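Local coordinates for protein jasmonate-induced oxygenase 2 (Arabidopsis thaliana, PDB 6LSV) that oxidises the stress hormone jasmonate to 12-hydroxyjasmonate, using iron, molecular oxygen and 2-oxoglutarate, and thereby takes part in jasmonate-mediated plant defence signalling, at residues 183-187 and 277-281. Numbering follows the deposited sequence.
Sequences LSTNL and STYKS
Y279 points its phenol at the last turn of helix 161-186 and ends there in a hydrogen bond, its OH donating to the backbone O of L183 at 2.6 Å. The C=O...OH angle of 135°, with the hydroxyl in the carbonyl plane, places the donor on a lone pair of that oxygen. The same oxygen lies in the ring plane, so the phenol presents its hydroxyl-bearing edge, and not a face, to the carbonyl. N186 CB also lies near this plane, but on the CE1 flank, so that it and L183 O sit to either side of the hydroxyl. L187 N turns to S184 O, and the Y279 hydroxyl takes up the L183 carbonyl.

The L187 and Y279 side chains come from opposite directions, and L187 lies over one face of the ring. Its CD2 stands 3.9 Å from the ring centroid and 30° off the normal, a CH-pi contact. With CG beside its own backbone N (chi1 -69°), the branch point comes down over the hydroxyl end, CG to CZ of Y279 being 3.4 Å. The methyls divide the face: CD1 nears CE2 of Y279 at 3.6 Å, while CD2 covers the CE1 side. CD2 also meets CG2 of T278 at 3.7 Å; the T278 hydroxyl is bonded to S275 O.

This structural packing joins the C-terminal end of helix 161-186 to the dioxygenase-domain loop leading from helix 269-274 into strand 284-286, which carries the iron ligand H284. F194 of helix 193-197, I271 of helix 269-274 and C72 of helix 63-74 also touch the Y279 side chain, placing it among four helices.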
# COMPACT_ATOMS: atom_id res chain seq x y z
N LEU A 183 -3.40 4.86 17.32
CA LEU A 183 -3.08 3.44 17.34
C LEU A 183 -2.38 3.05 18.64
O LEU A 183 -2.69 2.00 19.23
CB LEU A 183 -2.19 3.09 16.14
CG LEU A 183 -2.84 3.19 14.76
CD1 LEU A 183 -1.86 2.74 13.68
CD2 LEU A 183 -4.11 2.37 14.70
N SER A 184 -1.45 3.88 19.10
CA SER A 184 -0.74 3.62 20.36
C SER A 184 -1.70 3.64 21.54
O SER A 184 -1.72 2.72 22.36
CB SER A 184 0.35 4.66 20.58
OG SER A 184 1.34 4.63 19.57
N THR A 185 -2.48 4.72 21.66
CA THR A 185 -3.38 4.88 22.80
C THR A 185 -4.37 3.72 22.88
O THR A 185 -4.63 3.20 23.97
CB THR A 185 -4.11 6.21 22.67
OG1 THR A 185 -3.19 7.28 22.93
CG2 THR A 185 -5.27 6.29 23.63
N ASN A 186 -4.91 3.29 21.74
CA ASN A 186 -5.88 2.21 21.74
C ASN A 186 -5.30 0.91 22.29
O ASN A 186 -6.06 0.03 22.68
CB ASN A 186 -6.43 2.00 20.33
CG ASN A 186 -7.68 2.82 20.07
OD1 ASN A 186 -8.62 2.82 20.86
ND2 ASN A 186 -7.69 3.54 18.95
N LEU A 187 -3.98 0.78 22.33
CA LEU A 187 -3.34 -0.37 22.96
C LEU A 187 -2.98 -0.10 24.42
O LEU A 187 -2.25 -0.89 25.02
CB LEU A 187 -2.08 -0.78 22.19
CG LEU A 187 -2.29 -1.40 20.80
CD1 LEU A 187 -0.97 -1.73 20.13
CD2 LEU A 187 -3.18 -2.63 20.88
N SER A 277 0.50 -9.00 17.35
CA SER A 277 -0.68 -9.49 16.63
C SER A 277 -2.00 -9.02 17.23
O SER A 277 -3.05 -9.55 16.86
CB SER A 277 -0.70 -11.02 16.53
OG SER A 277 -0.12 -11.47 15.32
N THR A 278 -1.99 -8.04 18.14
CA THR A 278 -3.25 -7.45 18.57
C THR A 278 -3.91 -6.69 17.44
O THR A 278 -5.13 -6.80 17.22
CB THR A 278 -3.04 -6.54 19.78
OG1 THR A 278 -2.33 -7.25 20.80
CG2 THR A 278 -4.38 -6.07 20.33
N TYR A 279 -3.13 -5.90 16.70
CA TYR A 279 -3.57 -5.35 15.43
C TYR A 279 -3.20 -6.32 14.32
O TYR A 279 -2.12 -6.91 14.33
CB TYR A 279 -2.92 -3.99 15.17
CG TYR A 279 -3.33 -2.90 16.14
CD1 TYR A 279 -4.52 -2.98 16.85
CD2 TYR A 279 -2.51 -1.79 16.35
CE1 TYR A 279 -4.88 -1.98 17.74
CE2 TYR A 279 -2.87 -0.79 17.23
CZ TYR A 279 -4.06 -0.89 17.92
OH TYR A 279 -4.41 0.10 18.80
N LYS A 280 -4.11 -6.48 13.36
CA LYS A 280 -3.87 -7.35 12.22
C LYS A 280 -3.68 -6.51 10.97
O LYS A 280 -4.36 -5.50 10.78
CB LYS A 280 -5.04 -8.32 12.02
CG LYS A 280 -5.24 -9.28 13.18
CD LYS A 280 -4.01 -10.15 13.39
CE LYS A 280 -4.26 -11.19 14.47
NZ LYS A 280 -5.69 -11.61 14.50
N SER A 281 -2.74 -6.92 10.12
CA SER A 281 -2.56 -6.25 8.84
C SER A 281 -3.61 -6.76 7.86
O SER A 281 -3.81 -7.97 7.72
CB SER A 281 -1.15 -6.47 8.30
OG SER A 281 -0.89 -7.85 8.05